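Long-range contacts in deacetylase EF_0837 (PDB 2ICS), which deacetylates acetyl-(R)-mandelate in vitro, though with very low efficiency, as a binuclear zinc enzyme of the amidohydrolase type: residues I333-E339 / K354-I360; T248-H254 / D345-R351; D4-K10 / I36-A40; K81-T85 / A329-I333. One frame throughout, in Å; residues are numbered along the deposited sequence.

Contact 1: I333-E339 / K354-I360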
loop_
_atom_site.group_PDB
_atom_site.type_symbol
_atom_site.label_atom_id
_atom_site.label_comp_id
_atom_site.label_asym_id
_atom_site.label_seq_id
_atom_site.Cartn_x
_atom_site.Cartn_y
_atom_site.Cartn_z
ATOM N N ILE A 333 8.973 14.604 -2.783
ATOM C CA ILE A 333 10.209 15.130 -3.340
ATOM C C ILE A 333 11.316 14.353 -2.647
ATOM O O ILE A 333 11.370 14.289 -1.413
ATOM C CB ILE A 333 10.298 16.642 -3.066
ATOM C CG1 ILE A 333 9.041 17.320 -3.634
ATOM C CG2 ILE A 333 11.542 17.228 -3.701
ATOM C CD1 ILE A 333 8.992 18.823 -3.450
ATOM N N PHE A 334 12.201 13.760 -3.442
ATOM C CA PHE A 334 13.241 12.910 -2.888
ATOM C C PHE A 334 14.535 12.860 -3.682
ATOM O O PHE A 334 14.657 13.451 -4.755
ATOM C CB PHE A 334 12.681 11.493 -2.799
ATOM C CG PHE A 334 12.194 10.963 -4.123
ATOM C CD1 PHE A 334 13.050 10.253 -4.964
ATOM C CD2 PHE A 334 10.897 11.235 -4.561
ATOM C CE1 PHE A 334 12.623 9.823 -6.224
ATOM C CE2 PHE A 334 10.462 10.812 -5.819
ATOM C CZ PHE A 334 11.324 10.106 -6.651
ATOM N N THR A 335 15.491 12.114 -3.136
ATOM C CA THR A 335 16.786 11.914 -3.763
ATOM C C THR A 335 17.043 10.416 -3.812
ATOM O O THR A 335 16.459 9.651 -3.047
ATOM C CB THR A 335 17.945 12.540 -2.946
ATOM O OG1 THR A 335 17.999 11.924 -1.653
ATOM C CG2 THR A 335 17.766 14.045 -2.793
ATOM N N ILE A 336 17.918 10.011 -4.725
ATOM C CA ILE A 336 18.309 8.620 -4.880
ATOM C C ILE A 336 19.830 8.666 -4.899
ATOM O O ILE A 336 20.423 9.352 -5.731
ATOM C CB ILE A 336 17.781 8.023 -6.203
ATOM C CG1 ILE A 336 16.250 7.992 -6.182
ATOM C CG2 ILE A 336 18.327 6.618 -6.396
ATOM C CD1 ILE A 336 15.629 7.457 -7.453
ATOM N N GLN A 337 20.466 7.950 -3.979
ATOM C CA GLN A 337 21.918 7.976 -3.905
ATOM C C GLN A 337 22.595 6.620 -3.779
ATOM O O GLN A 337 22.058 5.681 -3.187
ATOM C CB GLN A 337 22.343 8.883 -2.747
ATOM C CG GLN A 337 21.988 10.345 -2.986
ATOM C CD GLN A 337 22.189 11.216 -1.764
ATOM O OE1 GLN A 337 22.053 12.439 -1.837
ATOM N NE2 GLN A 337 22.506 10.596 -0.631
ATOM N N ALA A 338 23.789 6.530 -4.353
ATOM C CA ALA A 338 24.567 5.305 -4.317
ATOM C C ALA A 338 25.244 5.183 -2.959
ATOM O O ALA A 338 26.151 5.946 -2.632
ATOM C CB ALA A 338 25.604 5.318 -5.429
ATOM N N GLU A 339 24.783 4.226 -2.165
ATOM C CA GLU A 339 25.341 3.993 -0.845
ATOM C C GLU A 339 24.851 2.640 -0.352
ATOM O O GLU A 339 23.648 2.376 -0.323
ATOM C CB GLU A 339 24.906 5.099 0.119
ATOM C CG GLU A 339 25.651 5.082 1.446
ATOM C CD GLU A 339 25.398 6.328 2.274
ATOM O OE1 GLU A 339 25.598 7.443 1.745
ATOM O OE2 GLU A 339 25.007 6.193 3.455
ATOM N N LYS A 354 22.580 -1.151 -3.113
ATOM C CA LYS A 354 23.581 -0.211 -3.592
ATOM C C LYS A 354 22.979 1.181 -3.749
ATOM O O LYS A 354 23.708 2.163 -3.895
ATOM C CB LYS A 354 24.133 -0.663 -4.946
ATOM C CG LYS A 354 24.807 -2.027 -4.946
ATOM C CD LYS A 354 25.216 -2.417 -6.364
ATOM C CE LYS A 354 25.983 -3.731 -6.387
ATOM N NZ LYS A 354 27.246 -3.645 -5.596
ATOM N N GLU A 355 21.650 1.267 -3.722
ATOM C CA GLU A 355 20.985 2.556 -3.886
ATOM C C GLU A 355 19.903 2.802 -2.832
ATOM O O GLU A 355 19.127 1.905 -2.492
ATOM C CB GLU A 355 20.388 2.645 -5.294
ATOM C CG GLU A 355 21.340 2.153 -6.387
ATOM C CD GLU A 355 20.794 2.341 -7.792
ATOM O OE1 GLU A 355 19.684 1.853 -8.086
ATOM O OE2 GLU A 355 21.482 2.978 -8.613
ATOM N N GLN A 356 19.859 4.029 -2.324
ATOM C CA GLN A 356 18.896 4.417 -1.302
ATOM C C GLN A 356 18.016 5.577 -1.761
ATOM O O GLN A 356 18.511 6.552 -2.336
ATOM C CB GLN A 356 19.629 4.827 -0.020
ATOM C CG GLN A 356 20.335 3.696 0.712
ATOM C CD GLN A 356 21.144 4.193 1.902
ATOM O OE1 GLN A 356 20.653 4.973 2.717
ATOM N NE2 GLN A 356 22.389 3.736 2.007
ATOM N N ILE A 357 16.713 5.470 -1.509
ATOM C CA ILE A 357 15.791 6.534 -1.884
ATOM C C ILE A 357 15.378 7.242 -0.593
ATOM O O ILE A 357 15.066 6.590 0.404
ATOM C CB ILE A 357 14.557 5.972 -2.649
ATOM C CG1 ILE A 357 13.650 7.124 -3.085
ATOM C CG2 ILE A 357 13.807 4.955 -1.788
ATOM C CD1 ILE A 357 12.606 6.730 -4.120
ATOM N N ARG A 358 15.399 8.575 -0.610
ATOM C CA ARG A 358 15.070 9.356 0.581
ATOM C C ARG A 358 14.217 10.593 0.330
ATOM O O ARG A 358 14.611 11.487 -0.412
ATOM C CB ARG A 358 16.358 9.818 1.272
ATOM C CG ARG A 358 17.347 8.715 1.573
ATOM C CD ARG A 358 18.687 9.294 1.983
ATOM N NE ARG A 358 19.687 8.252 2.195
ATOM C CZ ARG A 358 20.954 8.491 2.517
ATOM N NH1 ARG A 358 21.377 9.742 2.664
ATOM N NH2 ARG A 358 21.797 7.482 2.699
ATOM N N PRO A 359 13.043 10.673 0.969
ATOM C CA PRO A 359 12.183 11.843 0.777
ATOM C C PRO A 359 12.765 13.022 1.556
ATOM O O PRO A 359 13.212 12.851 2.687
ATOM C CB PRO A 359 10.848 11.383 1.355
ATOM C CG PRO A 359 11.274 10.490 2.476
ATOM C CD PRO A 359 12.395 9.681 1.846
ATOM N N ILE A 360 12.777 14.206 0.955
ATOM C CA ILE A 360 13.305 15.372 1.647
ATOM C C ILE A 360 12.203 16.394 1.874
ATOM O O ILE A 360 12.305 17.240 2.759
ATOM C CB ILE A 360 14.466 16.027 0.865
ATOM C CG1 ILE A 360 13.978 16.500 -0.501
ATOM C CG2 ILE A 360 15.623 15.042 0.724
ATOM C CD1 ILE A 360 15.048 17.238 -1.298
#

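Contact 2: T248-H254 / D345-R351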
loop_
_atom_site.group_PDB
_atom_site.type_symbol
_atom_site.label_atom_id
_atom_site.label_comp_id
_atom_site.label_asym_id
_atom_site.label_seq_id
_atom_site.Cartn_x
_atom_site.Cartn_y
_atom_site.Cartn_z
ATOM N N THR A 248 5.908 -8.231 9.046
ATOM C CA THR A 248 6.900 -8.916 9.848
ATOM C C THR A 248 7.253 -10.284 9.271
ATOM O O THR A 248 8.397 -10.716 9.368
ATOM C CB THR A 248 6.399 -9.079 11.298
ATOM O OG1 THR A 248 6.130 -7.784 11.847
ATOM C CG2 THR A 248 7.442 -9.787 12.166
ATOM N N ASP A 249 6.290 -10.954 8.647
ATOM C CA ASP A 249 6.558 -12.280 8.099
ATOM C C ASP A 249 6.043 -12.547 6.695
ATOM O O ASP A 249 5.915 -13.703 6.304
ATOM C CB ASP A 249 5.985 -13.348 9.035
ATOM C CG ASP A 249 6.789 -13.488 10.318
ATOM O OD1 ASP A 249 8.009 -13.778 10.237
ATOM O OD2 ASP A 249 6.200 -13.311 11.404
ATOM N N SER A 250 5.786 -11.508 5.912
ATOM C CA SER A 250 5.228 -11.745 4.591
ATOM C C SER A 250 6.031 -11.434 3.332
ATOM O O SER A 250 5.473 -11.466 2.231
ATOM C CB SER A 250 3.864 -11.061 4.519
ATOM O OG SER A 250 3.048 -11.517 5.586
ATOM N N PHE A 251 7.319 -11.134 3.470
ATOM C CA PHE A 251 8.144 -10.856 2.294
ATOM C C PHE A 251 9.443 -11.650 2.302
ATOM O O PHE A 251 10.251 -11.534 3.218
ATOM C CB PHE A 251 8.476 -9.368 2.174
ATOM C CG PHE A 251 9.375 -9.054 1.011
ATOM C CD1 PHE A 251 8.894 -9.120 -0.292
ATOM C CD2 PHE A 251 10.723 -8.758 1.212
ATOM C CE1 PHE A 251 9.740 -8.902 -1.384
ATOM C CE2 PHE A 251 11.581 -8.538 0.128
ATOM C CZ PHE A 251 11.085 -8.611 -1.174
ATOM N N ASN A 252 9.646 -12.433 1.251
ATOM C CA ASN A 252 10.825 -13.275 1.123
ATOM C C ASN A 252 11.588 -12.910 -0.159
ATOM O O ASN A 252 11.028 -12.956 -1.257
ATOM C CB ASN A 252 10.368 -14.745 1.121
ATOM C CG ASN A 252 11.520 -15.735 1.009
ATOM O OD1 ASN A 252 12.122 -15.891 -0.055
ATOM N ND2 ASN A 252 11.822 -16.416 2.113
ATOM N N PHE A 253 12.855 -12.518 -0.006
ATOM C CA PHE A 253 13.703 -12.139 -1.144
ATOM C C PHE A 253 13.768 -13.224 -2.213
ATOM O O PHE A 253 13.614 -12.946 -3.406
ATOM C CB PHE A 253 15.138 -11.841 -0.688
ATOM C CG PHE A 253 15.357 -10.430 -0.189
ATOM C CD1 PHE A 253 15.156 -9.340 -1.026
ATOM C CD2 PHE A 253 15.830 -10.203 1.095
ATOM C CE1 PHE A 253 15.430 -8.047 -0.594
ATOM C CE2 PHE A 253 16.109 -8.911 1.539
ATOM C CZ PHE A 253 15.909 -7.833 0.692
ATOM N N HIS A 254 14.002 -14.460 -1.788
ATOM C CA HIS A 254 14.109 -15.553 -2.742
ATOM C C HIS A 254 12.860 -15.676 -3.609
ATOM O O HIS A 254 12.950 -15.890 -4.821
ATOM C CB HIS A 254 14.364 -16.875 -2.021
ATOM C CG HIS A 254 14.573 -18.026 -2.952
ATOM N ND1 HIS A 254 15.640 -18.091 -3.821
ATOM C CD2 HIS A 254 13.817 -19.123 -3.199
ATOM C CE1 HIS A 254 15.531 -19.176 -4.567
ATOM N NE2 HIS A 254 14.433 -19.819 -4.210
ATOM N N ASP A 345 14.754 -9.348 5.026
ATOM C CA ASP A 345 13.346 -9.596 4.759
ATOM C C ASP A 345 12.663 -10.195 5.981
ATOM O O ASP A 345 13.235 -10.213 7.070
ATOM C CB ASP A 345 13.160 -10.507 3.539
ATOM C CG ASP A 345 13.762 -11.886 3.730
ATOM O OD1 ASP A 345 14.064 -12.267 4.881
ATOM O OD2 ASP A 345 13.914 -12.595 2.715
ATOM N N SER A 346 11.445 -10.687 5.792
ATOM C CA SER A 346 10.658 -11.258 6.878
ATOM C C SER A 346 11.171 -12.597 7.388
ATOM O O SER A 346 10.805 -13.026 8.479
ATOM C CB SER A 346 9.202 -11.431 6.435
ATOM O OG SER A 346 8.652 -10.212 5.969
ATOM N N ASN A 347 12.012 -13.257 6.600
ATOM C CA ASN A 347 12.531 -14.559 6.986
ATOM C C ASN A 347 14.032 -14.586 7.275
ATOM O O ASN A 347 14.644 -15.653 7.287
ATOM C CB ASN A 347 12.185 -15.580 5.904
ATOM C CG ASN A 347 10.685 -15.737 5.714
ATOM O OD1 ASN A 347 10.175 -15.638 4.599
ATOM N ND2 ASN A 347 9.973 -15.989 6.810
ATOM N N GLY A 348 14.623 -13.417 7.503
ATOM C CA GLY A 348 16.037 -13.365 7.815
ATOM C C GLY A 348 17.011 -13.360 6.651
ATOM O O GLY A 348 18.221 -13.349 6.874
ATOM N N LEU A 349 16.513 -13.392 5.418
ATOM C CA LEU A 349 17.402 -13.355 4.260
ATOM C C LEU A 349 17.954 -11.933 4.159
ATOM O O LEU A 349 17.222 -10.967 4.371
ATOM C CB LEU A 349 16.644 -13.698 2.976
ATOM C CG LEU A 349 16.170 -15.131 2.729
ATOM C CD1 LEU A 349 15.197 -15.566 3.810
ATOM C CD2 LEU A 349 15.511 -15.197 1.366
ATOM N N THR A 350 19.237 -11.804 3.832
ATOM C CA THR A 350 19.865 -10.492 3.729
ATOM C C THR A 350 20.380 -10.180 2.325
ATOM O O THR A 350 20.779 -11.075 1.580
ATOM C CB THR A 350 21.037 -10.368 4.730
ATOM O OG1 THR A 350 20.534 -10.463 6.072
ATOM C CG2 THR A 350 21.759 -9.041 4.555
ATOM N N ARG A 351 20.356 -8.898 1.976
ATOM C CA ARG A 351 20.823 -8.429 0.678
ATOM C C ARG A 351 21.449 -7.053 0.886
ATOM O O ARG A 351 20.996 -6.274 1.722
ATOM C CB ARG A 351 19.654 -8.327 -0.313
ATOM C CG ARG A 351 18.919 -9.639 -0.596
ATOM C CD ARG A 351 19.817 -10.631 -1.325
ATOM N NE ARG A 351 19.091 -11.801 -1.819
ATOM C CZ ARG A 351 18.808 -12.879 -1.094
ATOM N NH1 ARG A 351 19.186 -12.952 0.174
ATOM N NH2 ARG A 351 18.152 -13.894 -1.644
HETATM O O HOH W 1 7.740 -14.530 4.169
HETATM O O HOH W 2 7.226 -15.964 7.308
#

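Contact 3: D4-K10 / I36-A40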
loop_
_atom_site.group_PDB
_atom_site.type_symbol
_atom_site.label_atom_id
_atom_site.label_comp_id
_atom_site.label_asym_id
_atom_site.label_seq_id
_atom_site.Cartn_x
_atom_site.Cartn_y
_atom_site.Cartn_z
ATOM N N ASP A 4 -1.358 33.525 -11.547
ATOM C CA ASP A 4 -1.449 33.320 -10.071
ATOM C C ASP A 4 -1.690 31.867 -9.686
ATOM O O ASP A 4 -2.548 31.188 -10.250
ATOM C CB ASP A 4 -2.564 34.185 -9.471
ATOM C CG ASP A 4 -2.035 35.433 -8.779
ATOM O OD1 ASP A 4 -1.247 35.294 -7.818
ATOM O OD2 ASP A 4 -2.411 36.554 -9.194
ATOM N N TYR A 5 -0.912 31.407 -8.714
ATOM C CA TYR A 5 -1.008 30.055 -8.183
ATOM C C TYR A 5 -0.754 30.214 -6.693
ATOM O O TYR A 5 -0.359 31.291 -6.244
ATOM C CB TYR A 5 0.079 29.145 -8.767
ATOM C CG TYR A 5 0.021 28.931 -10.263
ATOM C CD1 TYR A 5 -1.099 28.357 -10.866
ATOM C CD2 TYR A 5 1.106 29.270 -11.074
ATOM C CE1 TYR A 5 -1.136 28.124 -12.244
ATOM C CE2 TYR A 5 1.080 29.041 -12.448
ATOM C CZ TYR A 5 -0.041 28.469 -13.028
ATOM O OH TYR A 5 -0.065 28.243 -14.389
ATOM N N ASP A 6 -0.981 29.154 -5.929
ATOM C CA ASP A 6 -0.729 29.202 -4.495
ATOM C C ASP A 6 0.685 28.692 -4.249
ATOM O O ASP A 6 1.431 29.258 -3.454
ATOM C CB ASP A 6 -1.732 28.328 -3.732
ATOM C CG ASP A 6 -3.163 28.819 -3.874
ATOM O OD1 ASP A 6 -3.413 30.013 -3.605
ATOM O OD2 ASP A 6 -4.038 28.012 -4.250
ATOM N N LEU A 7 1.050 27.623 -4.948
ATOM C CA LEU A 7 2.370 27.038 -4.790
ATOM C C LEU A 7 2.976 26.659 -6.127
ATOM O O LEU A 7 2.282 26.204 -7.035
ATOM C CB LEU A 7 2.297 25.800 -3.898
ATOM C CG LEU A 7 3.644 25.150 -3.558
ATOM C CD1 LEU A 7 4.505 26.138 -2.787
ATOM C CD2 LEU A 7 3.417 23.888 -2.731
ATOM N N LEU A 8 4.282 26.847 -6.237
ATOM C CA LEU A 8 4.993 26.533 -7.460
ATOM C C LEU A 8 6.292 25.830 -7.092
ATOM O O LEU A 8 7.043 26.303 -6.243
ATOM C CB LEU A 8 5.274 27.821 -8.232
ATOM C CG LEU A 8 5.784 27.696 -9.665
ATOM C CD1 LEU A 8 4.815 26.855 -10.490
ATOM C CD2 LEU A 8 5.935 29.099 -10.260
ATOM N N ILE A 9 6.546 24.693 -7.731
ATOM C CA ILE A 9 7.745 23.906 -7.466
ATOM C C ILE A 9 8.596 23.871 -8.730
ATOM O O ILE A 9 8.154 23.387 -9.774
ATOM C CB ILE A 9 7.348 22.482 -7.037
ATOM C CG1 ILE A 9 6.394 22.565 -5.840
ATOM C CG2 ILE A 9 8.574 21.679 -6.663
ATOM C CD1 ILE A 9 5.596 21.309 -5.608
ATOM N N LYS A 10 9.819 24.382 -8.628
ATOM C CA LYS A 10 10.715 24.459 -9.776
ATOM C C LYS A 10 11.968 23.599 -9.663
ATOM O O LYS A 10 12.351 23.166 -8.574
ATOM C CB LYS A 10 11.153 25.913 -9.984
ATOM C CG LYS A 10 10.084 26.941 -9.655
ATOM C CD LYS A 10 9.322 27.406 -10.881
ATOM C CE LYS A 10 10.202 28.256 -11.790
ATOM N NZ LYS A 10 9.416 28.817 -12.928
ATOM N N ILE A 36 7.443 26.356 -15.884
ATOM C CA ILE A 36 6.217 27.099 -15.628
ATOM C C ILE A 36 6.554 28.511 -15.169
ATOM O O ILE A 36 7.086 28.711 -14.077
ATOM C CB ILE A 36 5.358 26.436 -14.532
ATOM C CG1 ILE A 36 4.969 25.016 -14.957
ATOM C CG2 ILE A 36 4.113 27.281 -14.271
ATOM C CD1 ILE A 36 4.118 24.286 -13.948
ATOM N N SER A 37 6.249 29.489 -16.010
ATOM C CA SER A 37 6.514 30.876 -15.668
ATOM C C SER A 37 5.218 31.502 -15.176
ATOM O O SER A 37 4.316 31.795 -15.966
ATOM C CB SER A 37 7.035 31.636 -16.886
ATOM O OG SER A 37 7.365 32.967 -16.540
ATOM N N GLY A 38 5.124 31.689 -13.866
ATOM C CA GLY A 38 3.927 32.276 -13.297
ATOM C C GLY A 38 4.147 32.776 -11.886
ATOM O O GLY A 38 5.197 32.542 -11.284
ATOM N N SER A 39 3.145 33.471 -11.360
ATOM C CA SER A 39 3.208 34.016 -10.012
ATOM C C SER A 39 2.538 33.079 -9.007
ATOM O O SER A 39 1.589 32.371 -9.341
ATOM C CB SER A 39 2.531 35.390 -9.981
ATOM O OG SER A 39 1.277 35.357 -10.647
ATOM N N ALA A 40 3.042 33.076 -7.777
ATOM C CA ALA A 40 2.484 32.227 -6.736
ATOM C C ALA A 40 2.867 32.723 -5.348
ATOM O O ALA A 40 3.929 33.318 -5.162
ATOM C CB ALA A 40 2.950 30.790 -6.929
#

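Contact 4: K81-T85 / A329-I333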
loop_
_atom_site.group_PDB
_atom_site.type_symbol
_atom_site.label_atom_id
_atom_site.label_comp_id
_atom_site.label_asym_id
_atom_site.label_seq_id
_atom_site.Cartn_x
_atom_site.Cartn_y
_atom_site.Cartn_z
ATOM N N LYS A 81 7.468 10.071 6.315
ATOM C CA LYS A 81 8.237 9.112 5.527
ATOM C C LYS A 81 8.029 9.347 4.032
ATOM O O LYS A 81 8.324 8.483 3.199
ATOM C CB LYS A 81 7.829 7.684 5.905
ATOM C CG LYS A 81 8.060 7.353 7.379
ATOM C CD LYS A 81 9.539 7.472 7.744
ATOM C CE LYS A 81 9.786 7.188 9.219
ATOM N NZ LYS A 81 9.375 5.813 9.612
ATOM N N GLY A 82 7.520 10.527 3.704
ATOM C CA GLY A 82 7.283 10.877 2.314
ATOM C C GLY A 82 6.041 10.237 1.728
ATOM O O GLY A 82 5.826 10.294 0.517
ATOM N N VAL A 83 5.223 9.623 2.577
ATOM C CA VAL A 83 4.002 8.978 2.112
ATOM C C VAL A 83 2.818 9.913 2.368
ATOM O O VAL A 83 2.484 10.215 3.515
ATOM C CB VAL A 83 3.792 7.614 2.826
ATOM C CG1 VAL A 83 2.560 6.909 2.264
ATOM C CG2 VAL A 83 5.034 6.729 2.632
ATOM N N THR A 84 2.200 10.386 1.289
ATOM C CA THR A 84 1.083 11.315 1.390
ATOM C C THR A 84 -0.263 10.670 1.718
ATOM O O THR A 84 -1.128 11.306 2.313
ATOM C CB THR A 84 0.947 12.145 0.090
ATOM O OG1 THR A 84 0.751 11.269 -1.029
ATOM C CG2 THR A 84 2.201 12.973 -0.140
ATOM N N THR A 85 -0.438 9.409 1.334
ATOM C CA THR A 85 -1.686 8.694 1.591
ATOM C C THR A 85 -1.425 7.269 2.081
ATOM O O THR A 85 -0.502 6.600 1.606
ATOM C CB THR A 85 -2.568 8.623 0.303
ATOM O OG1 THR A 85 -2.978 9.943 -0.076
ATOM C CG2 THR A 85 -3.806 7.780 0.541
ATOM N N ALA A 329 -3.197 17.929 -4.966
ATOM C CA ALA A 329 -1.810 18.348 -4.876
ATOM C C ALA A 329 -1.034 17.597 -3.793
ATOM O O ALA A 329 -0.733 18.141 -2.724
ATOM C CB ALA A 329 -1.735 19.857 -4.636
ATOM N N ASP A 330 -0.735 16.332 -4.071
ATOM C CA ASP A 330 0.053 15.498 -3.166
ATOM C C ASP A 330 1.304 15.129 -3.947
ATOM O O ASP A 330 1.211 14.596 -5.055
ATOM C CB ASP A 330 -0.690 14.214 -2.784
ATOM C CG ASP A 330 -1.939 14.475 -1.969
ATOM O OD1 ASP A 330 -2.066 15.574 -1.381
ATOM O OD2 ASP A 330 -2.789 13.565 -1.902
ATOM N N LEU A 331 2.469 15.418 -3.381
ATOM C CA LEU A 331 3.727 15.121 -4.051
ATOM C C LEU A 331 4.795 14.687 -3.071
ATOM O O LEU A 331 4.765 15.044 -1.898
ATOM C CB LEU A 331 4.257 16.350 -4.799
ATOM C CG LEU A 331 3.454 16.988 -5.932
ATOM C CD1 LEU A 331 2.265 17.765 -5.374
ATOM C CD2 LEU A 331 4.370 17.927 -6.697
ATOM N N THR A 332 5.746 13.913 -3.568
ATOM C CA THR A 332 6.850 13.465 -2.754
ATOM C C THR A 332 8.091 13.922 -3.502
ATOM O O THR A 332 8.223 13.695 -4.709
ATOM C CB THR A 332 6.853 11.934 -2.585
ATOM O OG1 THR A 332 5.625 11.522 -1.966
ATOM C CG2 THR A 332 8.025 11.500 -1.712
ATOM N N ILE A 333 8.973 14.604 -2.783
ATOM C CA ILE A 333 10.209 15.130 -3.340
ATOM C C ILE A 333 11.316 14.353 -2.647
ATOM O O ILE A 333 11.370 14.289 -1.413
ATOM C CB ILE A 333 10.298 16.642 -3.066
ATOM C CG1 ILE A 333 9.041 17.320 -3.634
ATOM C CG2 ILE A 333 11.542 17.228 -3.701
ATOM C CD1 ILE A 333 8.992 18.823 -3.450
HETATM O O HOH W 3 -1.623 10.932 -2.109
#

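Contact 1: I333-E339 / K354-I360
Arg358 NH2 serves two side-chain acceptors: Glu339 OE2, across the antiparallel beta hairpin of strands 331-344 and 350-364, in a long salt bridge of 3.5 Å, and Gln356 OE1 on its own strand at 2.8 Å. Both lie close to the guanidinium plane, while Gln337 NE2 sits over one face. The Gln356 amide is used at both ends, because its NE2 donates to Glu339 O at 3.0 Å, arriving from well above that carbonyl plane; this fixes its rotation. Beneath these polar groups the backbones pair regularly. Thr335 with Arg358 and Gln337 with Gln356 are hydrogen-bonded pairs; Phe334 with Pro359, Ile336 with Ile357 and Ala338 with Glu355 are non-hydrogen-bonded ones. At the two ends Ile360 N bonds to Ile333 O and Glu339 N to Lys354 O.

The reverse face, carrying Phe334, Ile336 and Ile357, is largely apolar and packs against helices 286-296 and 300-305; on it Glu355 OE1 forms a salt bridge with Arg294. Ile357 CG1 stands anti to the backbone N (chi1 -177°), which carries its terminal methyl toward the aromatic ring: CD1 of Ile357 lies 3.6 Å from CD1 of Phe334, approaching the ring obliquely.

Contact 2: T248-H254 / D345-R351
The loop 248-252, just before helix 253-261, runs beside the type I beta turn Asp345-Gly348 that links the two hairpin strands, and Ser346 N donates to Phe251 O at 3.0 Å, nearly along the C=O axis. Ser346 OG returns the bond, accepting from Phe251 N at 3.0 Å, and is also hydrogen-bonded to Gly247 O. The same loop passes beside the zinc site, with Ser250 against the zinc ligand His211. Asp345 adds an Asx turn: its OD1 takes the N-H groups of Asn347 and Leu349 from opposite faces of the carboxylate. That leaves OD2, through its anti lone pair, to accept from Phe253 N at 2.9 Å in an almost straight bond (174°), so one carboxylate holds the turn together and ties it to the first turn of the helix. Asn252 is the N-cap residue: its OD1 accepts from Val255 N, while ND2 points within the amide plane at Asn347 OD1, 3.1 Å away. Two waters bridge Asp249 O to the Asn347 amide, one at OD1 and the other at ND2.

Phe253 is sandwiched. Over one face comes Arg351, over the opposite face Phe251 CE2, and Leu349 O meets the ring edge. A bend at chi2 (-66°) folds the arginine back so that one guanidinium face lies over Phe253 CB and NH2 forms a salt bridge with Glu257. The CH-pi contact is centred, with Arg351 CG 3.4 Å from the Phe253 ring centroid.

Contact 3: D4-K10 / I36-A40
The Tyr5 ring is met obliquely by three groups of the loop 36-40: Ser39 O near CB and CD2, Gly38 CA, and Ile36 CG2, which lies 4.0 Å from Tyr5 CE2. With CG beside the backbone N (chi1 -63°), the ring extends alongside this loop, and Gly38 brings no side chain between itself and the aromatic carbons. The same Ile36 methyl also touches Leu8 CD1, at 3.9 Å, so one branch serves two partners. Closer to the backbone, Ala40 CB packs on the CB atoms of Tyr5 and Leu8.

Tyr5 and Ala40 form a parallel bridge. Tyr5 N donates to Ser39 O at 2.8 Å, but the bend at the hydrogen makes this weak; Ala40 CA approaches Tyr5 O to 3.0 Å as a CA-H...O contact, and the bond from Asp4 N to Ser39 OG is weak too. A further polar link comes from Lys10. Its chain bends at chi2 and chi3 to bring NZ back to Ile36 O, 2.6 Å away and above the carbonyl plane. NZ also forms a salt bridge with Glu21, whose OE1 accepts from Ile36 N as well.

The contact lies in the small mixed sheet where strand 5-13 runs between antiparallel strand 19-25 and parallel strand 42-45. Asp6 and Leu7 make a classic beta bulge opposite Ile24, and Leu7 and Ile9 turn the other way, onto Ile363 of strand 350-364.

Contact 4: K81-T85 / A329-I333
Thr332 reaches Gly82 with every side-chain atom. CB is 3.7 Å from Gly82 O, the methyl CG2 comes to 3.4 Å from the same oxygen and also touches Gly82 CA, and OG1 donates to Gly82 O at 2.8 Å. The first torsion (chi1 -59°) puts OG1 anti to the carbonyl carbon of Thr332, and from there it also hydrogen-bonds Trp56 N. With its proton given to Gly82 O, the buried hydroxyl can take the Trp56 N-H as acceptor. The carbonyl is met only slightly out of its plane. Gly82 has positive phi, in the turn that leads into strand 83-89.

Further along, Thr84 crosses Asp330 obliquely. Its OG1 lies 3.7 Å from Asp330 CB and its CG2 the same distance from Leu331 O, while OG1 hydrogen-bonds Trp56 O. Thr332 OG1 and Thr84 OG1 thus engage the N and the O of the same residue, Trp56. A water joins the other polar ends: it stands 2.6 Å from both Thr84 OG1 and Thr85 OG1 and donates to Asp330 OD2 at 2.9 Å. That carboxylate is further engaged by Lys320, in a salt bridge at OD2, and by Gly365 N at OD1, which would be expected to favour its charged form.

In the mixed sheet, strand 51-61 lies between strand 83-89, which belongs to the TIM barrel, and strand 331-344, parallel to the first and antiparallel to the second. The contact links these two across it at Trp56, while Leu331 points away from segment 81-85 and packs on Ile22 and Ile24 of the small sheet.

Contacts 1 and 4 follow each other on strand 331-344, share Ile333 and have centres 15 Å apart; Pro359 of contact 1 packs on Gly82 of contact 4, its CB 3.7 Å from Gly82 CA. Contact 4 in turn meets contact 3 where Ile9 CD1 lies 3.8 Å from Leu331 CD2. Contact 2 holds the far end of the same hairpin, 22 Å from contact 1 and 44 Å from contact 3 between centres. It alone comes near the active site: the Ser250 side chain is about 5 Å from the bound adenine and a zinc ion, and about 3 Å from the zinc ligand His211. In contact 4, Thr85 is about 12 Å from His60, side chain to side chain.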